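Local coordinates for protein lipoxygenase (Cyanothece sp., PDB 5EK8) that probably catalyses the dioxygenation of polyunsaturated fatty acids at a non-heme iron, as a 9R-lipoxygenase, at residues F250-L255 with C447-Y452; D269-K274 with F297-G302; N381-M386 with A469-H474; A453-L458 with D650-L655. One frame throughout, in Å; residues are numbered along the deposited sequence.

Overall arrangement
Contacts 1, 3 and 4 follow helix 451-473 along its length: contact 1 lies at its N-terminal entry, contact 4 on its first turns and contact 3 at its C-terminal end, its centre about 26 Å from that of contact 4. Contact 1 touches contact 4 through a weak, long ion pair between Asp448 and Lys454, and touches contact 2 where Phe250, Val251 and Val254 pack on Phe297; its centre lies about 13 Å from those of both. Contact 2, a strand pair, is nested along the chain inside the loop closed by contact 1. In contact 1 the side chain of Tyr452 is about 10 Å from that of the iron ligand His570.

Contact 1 (F250-L255 with C447-Y452); sequences FVLRVL and CDDHKY
At the N-cap of helix 451-473 in the lipoxygenase catalytic domain, His450 meets Leu255, a residue near the end of helix 247-256. The methyl Leu255 CD2 sits over one face of the imidazole, 4.0 Å from the His450 ring centroid and 17° off the ring normal, displaced toward the rim, so that it lies 3.8 Å from His450 CD2. The two side chains cross at about a right angle. The ring is brought under the methyl by a first torsion that sets His450 CG anti to the backbone N (chi1 -161°). The other Leu255 methyl, CD1, faces Cys447 SG at 4.0 Å, and so the leucine spans the beta turn that runs from Cys447 to His450. Leu252, one turn earlier, brings its CD2 to 3.9 Å from Asp449 OD2, brushing a carboxylate whose charge is paired with Lys303. No direct hydrogen bond joins the two segments. Instead a water donates to Leu255 O at 3.0 Å and lies 2.9 Å from His450 NE2, while His450 ND1 is bonded to Ile446 N, so both ring nitrogens have partners. Just past Leu255, Asn256 bonds to Asp449 O and Tyr452 N and ties the two helix ends together with its amide. Tyr452 turns its ring edge-to-face with Trp572. The chemistry is thus divided: leucine methyls make most of the direct contacts, whereas the bonds of the imidazole to a water and to Ile446 N probably restrict the ring's rotation, keeping its face toward Leu255.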
loop_
_atom_site.group_PDB
_atom_site.type_symbol
_atom_site.label_atom_id
_atom_site.label_comp_id
_atom_site.label_asym_id
_atom_site.label_seq_id
_atom_site.Cartn_x
_atom_site.Cartn_y
_atom_site.Cartn_z
ATOM N N PHE A 250 -9.341 15.292 21.403
ATOM C CA PHE A 250 -9.753 15.683 20.059
ATOM C C PHE A 250 -8.578 16.284 19.299
ATOM O O PHE A 250 -8.281 15.886 18.166
ATOM C CB PHE A 250 -10.914 16.677 20.123
ATOM C CG PHE A 250 -11.380 17.162 18.780
ATOM C CD1 PHE A 250 -11.028 18.422 18.321
ATOM C CD2 PHE A 250 -12.181 16.362 17.979
ATOM C CE1 PHE A 250 -11.466 18.876 17.089
ATOM C CE2 PHE A 250 -12.620 16.812 16.743
ATOM C CZ PHE A 250 -12.262 18.069 16.298
ATOM N N VAL A 251 -7.906 17.230 19.947
ATOM C CA VAL A 251 -6.736 17.882 19.370
ATOM C C VAL A 251 -5.600 16.890 19.153
ATOM O O VAL A 251 -4.998 16.842 18.071
ATOM C CB VAL A 251 -6.243 19.034 20.267
ATOM C CG1 VAL A 251 -4.867 19.509 19.825
ATOM C CG2 VAL A 251 -7.245 20.172 20.251
ATOM N N LEU A 252 -5.316 16.096 20.182
ATOM C CA LEU A 252 -4.256 15.097 20.092
ATOM C C LEU A 252 -4.444 14.159 18.900
ATOM O O LEU A 252 -3.480 13.826 18.215
ATOM C CB LEU A 252 -4.172 14.284 21.383
ATOM C CG LEU A 252 -3.427 14.967 22.527
ATOM C CD1 LEU A 252 -3.432 14.090 23.753
ATOM C CD2 LEU A 252 -2.001 15.309 22.110
ATOM N N ARG A 253 -5.682 13.749 18.642
ATOM C CA ARG A 253 -5.941 12.801 17.563
ATOM C C ARG A 253 -6.021 13.496 16.214
ATOM O O ARG A 253 -5.775 12.880 15.176
ATOM C CB ARG A 253 -7.221 12.011 17.829
ATOM C CG ARG A 253 -7.144 11.143 19.075
ATOM C CD ARG A 253 -5.800 10.425 19.183
ATOM N NE ARG A 253 -5.694 9.303 18.253
ATOM C CZ ARG A 253 -4.614 8.538 18.123
ATOM N NH1 ARG A 253 -4.607 7.534 17.255
ATOM N NH2 ARG A 253 -3.538 8.779 18.858
ATOM N N VAL A 254 -6.370 14.778 16.224
ATOM C CA VAL A 254 -6.280 15.566 15.005
ATOM C C VAL A 254 -4.819 15.633 14.567
ATOM O O VAL A 254 -4.499 15.494 13.383
ATOM C CB VAL A 254 -6.846 16.986 15.198
ATOM C CG1 VAL A 254 -6.305 17.935 14.136
ATOM C CG2 VAL A 254 -8.367 16.955 15.163
ATOM N N LEU A 255 -3.935 15.815 15.546
ATOM C CA LEU A 255 -2.501 15.929 15.283
ATOM C C LEU A 255 -1.831 14.608 14.914
ATOM O O LEU A 255 -1.088 14.529 13.934
ATOM C CB LEU A 255 -1.784 16.517 16.499
ATOM C CG LEU A 255 -1.856 18.030 16.698
ATOM C CD1 LEU A 255 -1.133 18.411 17.980
ATOM C CD2 LEU A 255 -1.275 18.773 15.494
ATOM N N CYS A 447 3.933 21.840 17.459
ATOM C CA CYS A 447 4.172 21.982 18.893
ATOM C C CYS A 447 4.784 20.719 19.500
ATOM O O CYS A 447 5.039 19.745 18.795
ATOM C CB CYS A 447 2.869 22.325 19.610
ATOM S SG CYS A 447 1.537 21.151 19.292
ATOM N N ASP A 448 5.016 20.744 20.809
ATOM C CA ASP A 448 5.622 19.614 21.511
ATOM C C ASP A 448 4.740 18.369 21.492
ATOM O O ASP A 448 5.248 17.248 21.461
ATOM C CB ASP A 448 5.945 19.998 22.956
ATOM C CG ASP A 448 7.255 20.742 23.075
ATOM O OD1 ASP A 448 8.190 20.401 22.320
ATOM O OD2 ASP A 448 7.351 21.663 23.916
ATOM N N ASP A 449 3.425 18.568 21.508
ATOM C CA ASP A 449 2.478 17.457 21.481
ATOM C C ASP A 449 2.329 16.862 20.083
ATOM O O ASP A 449 1.664 15.840 19.902
ATOM C CB ASP A 449 1.109 17.907 22.000
ATOM C CG ASP A 449 1.049 17.979 23.518
ATOM O OD1 ASP A 449 2.116 17.931 24.168
ATOM O OD2 ASP A 449 -0.068 18.089 24.066
ATOM N N HIS A 450 2.948 17.500 19.094
ATOM C CA HIS A 450 2.844 17.035 17.715
ATOM C C HIS A 450 3.737 15.818 17.496
ATOM O O HIS A 450 4.771 15.892 16.828
ATOM C CB HIS A 450 3.209 18.152 16.739
ATOM C CG HIS A 450 2.702 17.922 15.354
ATOM N ND1 HIS A 450 2.944 18.798 14.313
ATOM C CD2 HIS A 450 1.959 16.921 14.831
ATOM C CE1 HIS A 450 2.378 18.338 13.215
ATOM N NE2 HIS A 450 1.770 17.199 13.501
ATOM N N LYS A 451 3.318 14.699 18.072
ATOM C CA LYS A 451 4.116 13.484 18.077
ATOM C C LYS A 451 4.445 12.976 16.669
ATOM O O LYS A 451 5.585 12.577 16.396
ATOM C CB LYS A 451 3.390 12.401 18.879
ATOM C CG LYS A 451 4.108 11.070 18.944
ATOM C CD LYS A 451 3.326 10.098 19.804
ATOM C CE LYS A 451 3.056 10.686 21.184
ATOM N NZ LYS A 451 2.399 9.700 22.087
ATOM N N TYR A 452 3.464 12.992 15.772
ATOM C CA TYR A 452 3.693 12.429 14.450
ATOM C C TYR A 452 4.817 13.141 13.701
ATOM O O TYR A 452 5.617 12.505 13.026
ATOM C CB TYR A 452 2.436 12.457 13.577
ATOM C CG TYR A 452 2.815 12.071 12.171
ATOM C CD1 TYR A 452 3.146 10.756 11.866
ATOM C CD2 TYR A 452 2.927 13.029 11.164
ATOM C CE1 TYR A 452 3.540 10.399 10.595
ATOM C CE2 TYR A 452 3.324 12.678 9.888
ATOM C CZ TYR A 452 3.629 11.364 9.613
ATOM O OH TYR A 452 4.026 10.999 8.353
HETATM O O HOH W 1 -0.193 16.246 11.621
#

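Contact 2 (D269-K274 with F297-G302); sequences DPNQFK and FVLKDG
Asn271 O is held by two neighbouring groups of the opposite strand: Leu299 N donates to it at 2.8 Å, in the carbonyl plane with an N-H...O angle of 147°, and Val298 CA approaches it at 3.3 Å in a CA-H...O contact. Two further backbone bonds close the ring around Phe273 and Phe297, the hydrogen-bonded antiparallel pair. Phe273 N reaches Phe297 O at 2.9 Å, and Phe297 N returns to Phe273 O at 2.9 Å; the latter is nearly straight at the hydrogen (172°) although the donor stands above the carbonyl plane. Both phenylalanines leave by the same face of the sheet, their CB atoms 4.3 Å apart. The Phe273 ring extends beside Leu299, pointing the same way, and its CE2 touches Leu299 CB at 4.0 Å. Phe297 goes on to pack against Phe250, Val251 and Val254 of helix 247-256, which lies against the Phe297 end of this face. On the other face Gln272 pairs with Val298 as the non-hydrogen-bonded partner, its chain bending at chi2 beside the valine. Ahead of the strand, Asp269 OD1 accepts from Asn271 N at 3.2 Å, met from above the carboxylate plane, in an Asx turn within the type I turn that runs from Asp269 to Gln272. Lys274 carries its charge to Glu294 and Asp510. The arrangement is an antiparallel strand pair, its short axes at 143°, in the antiparallel sheet where 272-277 lies between 264-266 and 291-300, with Phe297 packed against a helix and the entry to strand 272-277 shaped by an Asx turn.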
loop_
_atom_site.group_PDB
_atom_site.type_symbol
_atom_site.label_atom_id
_atom_site.label_comp_id
_atom_site.label_asym_id
_atom_site.label_seq_id
_atom_site.Cartn_x
_atom_site.Cartn_y
_atom_site.Cartn_z
ATOM N N ASP A 269 -3.103 35.976 11.378
ATOM C CA ASP A 269 -2.877 35.495 12.740
ATOM C C ASP A 269 -2.220 34.117 12.722
ATOM O O ASP A 269 -2.900 33.104 12.591
ATOM C CB ASP A 269 -4.200 35.438 13.514
ATOM C CG ASP A 269 -4.005 35.252 15.014
ATOM O OD1 ASP A 269 -2.879 34.934 15.455
ATOM O OD2 ASP A 269 -4.993 35.423 15.755
ATOM N N PRO A 270 -0.890 34.073 12.877
ATOM C CA PRO A 270 -0.155 32.807 12.768
ATOM C C PRO A 270 -0.385 31.862 13.955
ATOM O O PRO A 270 0.198 30.777 14.001
ATOM C CB PRO A 270 1.305 33.263 12.706
ATOM C CG PRO A 270 1.319 34.537 13.486
ATOM C CD PRO A 270 -0.003 35.203 13.206
ATOM N N ASN A 271 -1.219 32.266 14.907
ATOM C CA ASN A 271 -1.590 31.372 16.002
ATOM C C ASN A 271 -2.920 30.687 15.725
ATOM O O ASN A 271 -3.357 29.821 16.482
ATOM C CB ASN A 271 -1.661 32.129 17.327
ATOM C CG ASN A 271 -0.289 32.453 17.888
ATOM O OD1 ASN A 271 0.654 31.669 17.755
ATOM N ND2 ASN A 271 -0.172 33.614 18.522
ATOM N N GLN A 272 -3.559 31.085 14.629
ATOM C CA GLN A 272 -4.824 30.485 14.218
ATOM C C GLN A 272 -4.588 29.370 13.211
ATOM O O GLN A 272 -3.775 29.504 12.300
ATOM C CB GLN A 272 -5.761 31.541 13.630
ATOM C CG GLN A 272 -6.434 32.405 14.676
ATOM C CD GLN A 272 -7.440 31.631 15.502
ATOM O OE1 GLN A 272 -8.080 30.699 15.010
ATOM N NE2 GLN A 272 -7.579 32.006 16.770
ATOM N N PHE A 273 -5.301 28.264 13.397
ATOM C CA PHE A 273 -5.158 27.082 12.558
ATOM C C PHE A 273 -6.532 26.559 12.184
ATOM O O PHE A 273 -7.530 26.929 12.801
ATOM C CB PHE A 273 -4.361 25.985 13.272
ATOM C CG PHE A 273 -2.890 26.269 13.385
ATOM C CD1 PHE A 273 -1.990 25.676 12.517
ATOM C CD2 PHE A 273 -2.405 27.117 14.367
ATOM C CE1 PHE A 273 -0.635 25.927 12.623
ATOM C CE2 PHE A 273 -1.049 27.376 14.475
ATOM C CZ PHE A 273 -0.163 26.778 13.602
ATOM N N LYS A 274 -6.581 25.700 11.173
ATOM C CA LYS A 274 -7.830 25.071 10.775
ATOM C C LYS A 274 -7.596 23.857 9.893
ATOM O O LYS A 274 -6.515 23.680 9.328
ATOM C CB LYS A 274 -8.734 26.062 10.043
ATOM C CG LYS A 274 -8.257 26.420 8.650
ATOM C CD LYS A 274 -9.287 27.251 7.906
ATOM C CE LYS A 274 -10.567 26.478 7.673
ATOM N NZ LYS A 274 -11.478 27.217 6.747
ATOM N N PHE A 297 -8.592 25.885 15.281
ATOM C CA PHE A 297 -7.809 25.719 16.499
ATOM C C PHE A 297 -6.990 26.973 16.751
ATOM O O PHE A 297 -6.724 27.735 15.834
ATOM C CB PHE A 297 -6.888 24.502 16.397
ATOM C CG PHE A 297 -7.578 23.253 15.924
ATOM C CD1 PHE A 297 -8.088 22.340 16.834
ATOM C CD2 PHE A 297 -7.719 22.993 14.568
ATOM C CE1 PHE A 297 -8.722 21.189 16.401
ATOM C CE2 PHE A 297 -8.355 21.844 14.130
ATOM C CZ PHE A 297 -8.855 20.940 15.050
ATOM N N VAL A 298 -6.607 27.197 18.000
ATOM C CA VAL A 298 -5.705 28.292 18.313
ATOM C C VAL A 298 -4.480 27.720 19.024
ATOM O O VAL A 298 -4.567 26.699 19.708
ATOM C CB VAL A 298 -6.388 29.375 19.183
ATOM C CG1 VAL A 298 -6.685 28.836 20.599
ATOM C CG2 VAL A 298 -5.537 30.642 19.234
ATOM N N LEU A 299 -3.333 28.361 18.834
ATOM C CA LEU A 299 -2.102 27.928 19.479
ATOM C C LEU A 299 -1.753 28.877 20.617
ATOM O O LEU A 299 -1.460 30.052 20.394
ATOM C CB LEU A 299 -0.960 27.861 18.468
ATOM C CG LEU A 299 0.396 27.393 18.999
ATOM C CD1 LEU A 299 0.368 25.907 19.322
ATOM C CD2 LEU A 299 1.497 27.714 18.001
ATOM N N LYS A 300 -1.800 28.365 21.842
ATOM C CA LYS A 300 -1.497 29.174 23.014
ATOM C C LYS A 300 -0.461 28.467 23.875
ATOM O O LYS A 300 -0.740 27.421 24.459
ATOM C CB LYS A 300 -2.771 29.458 23.813
ATOM C CG LYS A 300 -2.962 30.924 24.177
ATOM C CD LYS A 300 -4.433 31.332 24.133
ATOM C CE LYS A 300 -5.285 30.484 25.066
ATOM N NZ LYS A 300 -6.733 30.846 25.000
ATOM N N ASP A 301 0.738 29.037 23.926
ATOM C CA ASP A 301 1.830 28.525 24.753
ATOM C C ASP A 301 2.230 27.089 24.411
ATOM O O ASP A 301 2.535 26.293 25.300
ATOM C CB ASP A 301 1.457 28.610 26.235
ATOM C CG ASP A 301 1.048 30.009 26.654
ATOM O OD1 ASP A 301 1.688 30.985 26.202
ATOM O OD2 ASP A 301 0.078 30.129 27.434
ATOM N N GLY A 302 2.238 26.769 23.123
ATOM C CA GLY A 302 2.677 25.465 22.658
ATOM C C GLY A 302 1.613 24.392 22.773
ATOM O O GLY A 302 1.902 23.198 22.683
#

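Contact 3 (N381-M386 with A469-H474); sequences NPIRLM and AFFAKH
The Phe470 ring is a flat wedge that fits the recess formed by Met386 on one face, His474 on the other and the Pro382 carbonyl at its edge. Met386 CB rides over the first face, 4.0 Å from the ring centroid and 21° off the normal; with Met386 CG anti to the backbone N (chi1 165°) and the chain extended beyond, SD reaches 3.7 Å from Phe470 CD1, a Met-aromatic contact. His474 CD2 lies over the centre of the opposite face. At the rim, Phe470 CZ meets Pro382 O at 3.2 Å, near the ring plane. Beside it, Ile383 CD1 fits against the Phe471 ring at CZ (3.5 Å) and also reaches Phe470 CE1. Pro382 slides past His474 in the opposite direction, with CB to CB at 3.7 Å. Replacing Phe470 by an alanine is likely to open a gap between Met386 and His474 and leave the methionine sulfur without its nearer aromatic partner. Asn381 OD1 accepts from Ile383 N at 3.2 Å, a capping bond at the turn into helix 383-391. This is helix-to-helix packing in the catalytic domain: the capped start of helix 383-391 set against the C-terminal end of helix 451-473.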
loop_
_atom_site.group_PDB
_atom_site.type_symbol
_atom_site.label_atom_id
_atom_site.label_comp_id
_atom_site.label_asym_id
_atom_site.label_seq_id
_atom_site.Cartn_x
_atom_site.Cartn_y
_atom_site.Cartn_z
ATOM N N ASN A 381 21.446 -4.184 -10.342
ATOM C CA ASN A 381 21.718 -2.961 -9.595
ATOM C C ASN A 381 21.380 -3.093 -8.105
ATOM O O ASN A 381 20.246 -3.404 -7.741
ATOM C CB ASN A 381 20.950 -1.790 -10.209
ATOM C CG ASN A 381 21.520 -0.446 -9.806
ATOM O OD1 ASN A 381 21.643 -0.139 -8.619
ATOM N ND2 ASN A 381 21.888 0.360 -10.797
ATOM N N PRO A 382 22.378 -2.854 -7.240
ATOM C CA PRO A 382 22.289 -2.940 -5.778
ATOM C C PRO A 382 21.066 -2.248 -5.185
ATOM O O PRO A 382 20.599 -2.663 -4.125
ATOM C CB PRO A 382 23.574 -2.243 -5.298
ATOM C CG PRO A 382 24.330 -1.849 -6.536
ATOM C CD PRO A 382 23.759 -2.613 -7.680
ATOM N N ILE A 383 20.557 -1.219 -5.856
ATOM C CA ILE A 383 19.374 -0.503 -5.384
ATOM C C ILE A 383 18.180 -1.459 -5.236
ATOM O O ILE A 383 17.311 -1.260 -4.379
ATOM C CB ILE A 383 19.022 0.665 -6.325
ATOM C CG1 ILE A 383 20.095 1.748 -6.222
ATOM C CG2 ILE A 383 17.675 1.272 -5.973
ATOM C CD1 ILE A 383 20.215 2.340 -4.837
ATOM N N ARG A 384 18.161 -2.506 -6.056
ATOM C CA ARG A 384 17.194 -3.590 -5.899
ATOM C C ARG A 384 17.171 -4.109 -4.462
ATOM O O ARG A 384 16.128 -4.116 -3.800
ATOM C CB ARG A 384 17.521 -4.741 -6.845
ATOM C CG ARG A 384 16.786 -6.027 -6.504
ATOM C CD ARG A 384 17.647 -7.240 -6.802
ATOM N NE ARG A 384 16.838 -8.418 -7.088
ATOM C CZ ARG A 384 17.304 -9.514 -7.671
ATOM N NH1 ARG A 384 16.493 -10.538 -7.903
ATOM N NH2 ARG A 384 18.580 -9.584 -8.028
ATOM N N LEU A 385 18.348 -4.511 -3.989
ATOM C CA LEU A 385 18.531 -5.026 -2.636
ATOM C C LEU A 385 18.016 -4.056 -1.584
ATOM O O LEU A 385 17.680 -4.451 -0.466
ATOM C CB LEU A 385 20.012 -5.326 -2.382
ATOM C CG LEU A 385 20.493 -6.768 -2.562
ATOM C CD1 LEU A 385 19.936 -7.391 -3.828
ATOM C CD2 LEU A 385 22.010 -6.815 -2.575
ATOM N N MET A 386 17.947 -2.785 -1.953
ATOM C CA MET A 386 17.519 -1.749 -1.033
ATOM C C MET A 386 16.015 -1.505 -1.101
ATOM O O MET A 386 15.386 -1.202 -0.084
ATOM C CB MET A 386 18.280 -0.463 -1.323
ATOM C CG MET A 386 17.697 0.774 -0.684
ATOM S SD MET A 386 18.721 2.206 -1.033
ATOM C CE MET A 386 17.783 3.469 -0.199
ATOM N N ALA A 469 24.698 6.203 3.209
ATOM C CA ALA A 469 25.640 5.120 3.476
ATOM C C ALA A 469 25.605 4.051 2.387
ATOM O O ALA A 469 26.640 3.688 1.824
ATOM C CB ALA A 469 25.351 4.500 4.824
ATOM N N PHE A 470 24.405 3.561 2.093
ATOM C CA PHE A 470 24.216 2.510 1.099
ATOM C C PHE A 470 24.768 2.926 -0.254
ATOM O O PHE A 470 25.529 2.183 -0.879
ATOM C CB PHE A 470 22.733 2.156 0.972
ATOM C CG PHE A 470 22.461 0.985 0.068
ATOM C CD1 PHE A 470 22.266 1.170 -1.294
ATOM C CD2 PHE A 470 22.383 -0.298 0.585
ATOM C CE1 PHE A 470 22.011 0.096 -2.124
ATOM C CE2 PHE A 470 22.127 -1.379 -0.237
ATOM C CZ PHE A 470 21.942 -1.184 -1.594
ATOM N N PHE A 471 24.376 4.115 -0.702
ATOM C CA PHE A 471 24.836 4.642 -1.979
ATOM C C PHE A 471 26.352 4.732 -2.018
ATOM O O PHE A 471 26.972 4.430 -3.038
ATOM C CB PHE A 471 24.220 6.014 -2.250
ATOM C CG PHE A 471 22.918 5.956 -2.994
ATOM C CD1 PHE A 471 22.838 6.380 -4.310
ATOM C CD2 PHE A 471 21.775 5.466 -2.382
ATOM C CE1 PHE A 471 21.642 6.326 -4.999
ATOM C CE2 PHE A 471 20.576 5.407 -3.064
ATOM C CZ PHE A 471 20.508 5.839 -4.374
ATOM N N ALA A 472 26.947 5.150 -0.904
ATOM C CA ALA A 472 28.400 5.243 -0.823
ATOM C C ALA A 472 29.049 3.867 -0.980
ATOM O O ALA A 472 30.000 3.702 -1.747
ATOM C CB ALA A 472 28.821 5.882 0.493
ATOM N N LYS A 473 28.518 2.882 -0.259
ATOM C CA LYS A 473 29.091 1.536 -0.251
ATOM C C LYS A 473 29.055 0.858 -1.623
ATOM O O LYS A 473 30.045 0.261 -2.051
ATOM C CB LYS A 473 28.364 0.660 0.778
ATOM C CG LYS A 473 28.687 -0.821 0.662
ATOM C CD LYS A 473 27.952 -1.647 1.707
ATOM C CE LYS A 473 28.474 -1.362 3.105
ATOM N NZ LYS A 473 27.861 -2.266 4.120
ATOM N N HIS A 474 27.919 0.949 -2.307
ATOM C CA HIS A 474 27.737 0.251 -3.578
ATOM C C HIS A 474 27.851 1.178 -4.786
ATOM O O HIS A 474 27.298 0.885 -5.844
ATOM C CB HIS A 474 26.375 -0.448 -3.611
ATOM C CG HIS A 474 26.097 -1.291 -2.406
ATOM N ND1 HIS A 474 26.499 -2.606 -2.309
ATOM C CD2 HIS A 474 25.446 -1.010 -1.253
ATOM C CE1 HIS A 474 26.113 -3.097 -1.145
ATOM N NE2 HIS A 474 25.473 -2.149 -0.484
#

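Contact 4 (A453-L458 with D650-L655); sequences AKAANL and DQFAEL
Segments 453-458 and 650-655 have their nearest CA atoms at Ala455 and Phe652, 6.8 Å apart, and no hydrogen bond joins the two backbones. The Phe652 ring reaches across the small alanine, its CE1 3.6 Å from Ala455 O. Leu458, one turn on, lays CD1 over the centre of that ring, 4.0 Å from the centroid and only 1° off its normal, while the same methyl touches Gln651 CB at 3.6 Å. Leu655 packs on the Lys454 side of Ala455: its CD1 approaches Ala455 N at 3.8 Å and its CD2 meets Lys454 CE at 3.7 Å, on a lysine chain bent at chi3 and chi4. A serine at Phe652 would probably leave the Leu458 methyl without the ring face it rests on and open a gap beside Ala455. Within helix 451-473, Asn457 ND2 and Asn457 N both grip Ala453 O, from opposite faces of its plane. Phe652 also packs on Tyr459 and Ile462 of helix 451-473, while Ala455 and Ala456 meet Trp572 and Phe564 of helix 549-574, which carries the iron ligands His570 and Asn574; helix 451-473 thus touches both helix 649-653 and helix 549-574 here.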
loop_
_atom_site.group_PDB
_atom_site.type_symbol
_atom_site.label_atom_id
_atom_site.label_comp_id
_atom_site.label_asym_id
_atom_site.label_seq_id
_atom_site.Cartn_x
_atom_site.Cartn_y
_atom_site.Cartn_z
ATOM N N ALA A 453 4.861 14.463 13.801
ATOM C CA ALA A 453 5.871 15.232 13.086
ATOM C C ALA A 453 7.270 14.912 13.597
ATOM O O ALA A 453 8.187 14.666 12.811
ATOM C CB ALA A 453 5.589 16.709 13.208
ATOM N N LYS A 454 7.424 14.915 14.918
ATOM C CA LYS A 454 8.690 14.547 15.545
ATOM C C LYS A 454 9.136 13.159 15.075
ATOM O O LYS A 454 10.263 12.978 14.583
ATOM C CB LYS A 454 8.557 14.586 17.072
ATOM C CG LYS A 454 8.258 15.974 17.636
ATOM C CD LYS A 454 7.586 15.896 19.004
ATOM C CE LYS A 454 8.552 16.185 20.144
ATOM N NZ LYS A 454 8.956 17.620 20.179
ATOM N N ALA A 455 8.232 12.191 15.213
ATOM C CA ALA A 455 8.492 10.814 14.796
ATOM C C ALA A 455 8.949 10.726 13.341
ATOM O O ALA A 455 9.978 10.117 13.026
ATOM C CB ALA A 455 7.250 9.973 15.001
ATOM N N ALA A 456 8.176 11.362 12.469
ATOM C CA ALA A 456 8.411 11.348 11.031
ATOM C C ALA A 456 9.757 11.960 10.664
ATOM O O ALA A 456 10.478 11.417 9.833
ATOM C CB ALA A 456 7.287 12.078 10.311
ATOM N N ASN A 457 10.101 13.084 11.284
ATOM C CA ASN A 457 11.376 13.730 10.992
ATOM C C ASN A 457 12.570 12.911 11.481
ATOM O O ASN A 457 13.585 12.801 10.780
ATOM C CB ASN A 457 11.416 15.131 11.597
ATOM C CG ASN A 457 10.901 16.190 10.641
ATOM O OD1 ASN A 457 11.627 16.647 9.755
ATOM N ND2 ASN A 457 9.642 16.581 10.811
ATOM N N LEU A 458 12.444 12.329 12.672
ATOM C CA LEU A 458 13.474 11.432 13.193
ATOM C C LEU A 458 13.716 10.276 12.223
ATOM O O LEU A 458 14.861 9.993 11.821
ATOM C CB LEU A 458 13.067 10.890 14.561
ATOM C CG LEU A 458 14.158 10.712 15.621
ATOM C CD1 LEU A 458 13.552 10.110 16.876
ATOM C CD2 LEU A 458 15.323 9.863 15.115
ATOM N N ASP A 650 15.762 4.825 21.559
ATOM C CA ASP A 650 15.329 5.522 22.761
ATOM C C ASP A 650 14.688 6.883 22.490
ATOM O O ASP A 650 13.823 7.317 23.248
ATOM C CB ASP A 650 16.513 5.684 23.710
ATOM C CG ASP A 650 17.269 4.388 23.914
ATOM O OD1 ASP A 650 16.806 3.545 24.710
ATOM O OD2 ASP A 650 18.324 4.208 23.270
ATOM N N GLN A 651 15.113 7.556 21.424
ATOM C CA GLN A 651 14.503 8.832 21.050
ATOM C C GLN A 651 13.085 8.576 20.567
ATOM O O GLN A 651 12.194 9.410 20.744
ATOM C CB GLN A 651 15.311 9.552 19.964
ATOM C CG GLN A 651 16.798 9.726 20.257
ATOM C CD GLN A 651 17.588 8.437 20.083
ATOM O OE1 GLN A 651 17.012 7.371 19.872
ATOM N NE2 GLN A 651 18.910 8.531 20.174
ATOM N N PHE A 652 12.882 7.413 19.953
ATOM C CA PHE A 652 11.548 6.988 19.557
ATOM C C PHE A 652 10.742 6.606 20.787
ATOM O O PHE A 652 9.542 6.873 20.858
ATOM C CB PHE A 652 11.610 5.817 18.571
ATOM C CG PHE A 652 11.716 6.240 17.134
ATOM C CD1 PHE A 652 10.688 6.944 16.528
ATOM C CD2 PHE A 652 12.839 5.934 16.385
ATOM C CE1 PHE A 652 10.781 7.338 15.202
ATOM C CE2 PHE A 652 12.936 6.320 15.059
ATOM C CZ PHE A 652 11.905 7.021 14.466
ATOM N N ALA A 653 11.407 5.977 21.753
ATOM C CA ALA A 653 10.767 5.651 23.025
ATOM C C ALA A 653 10.273 6.915 23.739
ATOM O O ALA A 653 9.206 6.915 24.355
ATOM C CB ALA A 653 11.727 4.876 23.918
ATOM N N GLU A 654 11.049 7.992 23.637
ATOM C CA GLU A 654 10.708 9.270 24.266
ATOM C C GLU A 654 9.455 9.891 23.658
ATOM O O GLU A 654 8.863 10.806 24.231
ATOM C CB GLU A 654 11.878 10.251 24.152
ATOM C CG GLU A 654 13.083 9.880 25.005
ATOM C CD GLU A 654 14.291 10.748 24.721
ATOM O OE1 GLU A 654 14.301 11.434 23.677
ATOM O OE2 GLU A 654 15.232 10.745 25.543
ATOM N N LEU A 655 9.064 9.396 22.488
ATOM C CA LEU A 655 7.849 9.843 21.824
ATOM C C LEU A 655 6.752 8.790 21.954
ATOM O O LEU A 655 5.688 8.914 21.355
ATOM C CB LEU A 655 8.130 10.147 20.352
ATOM C CG LEU A 655 9.255 11.155 20.098
ATOM C CD1 LEU A 655 9.553 11.281 18.604
ATOM C CD2 LEU A 655 8.898 12.505 20.704
#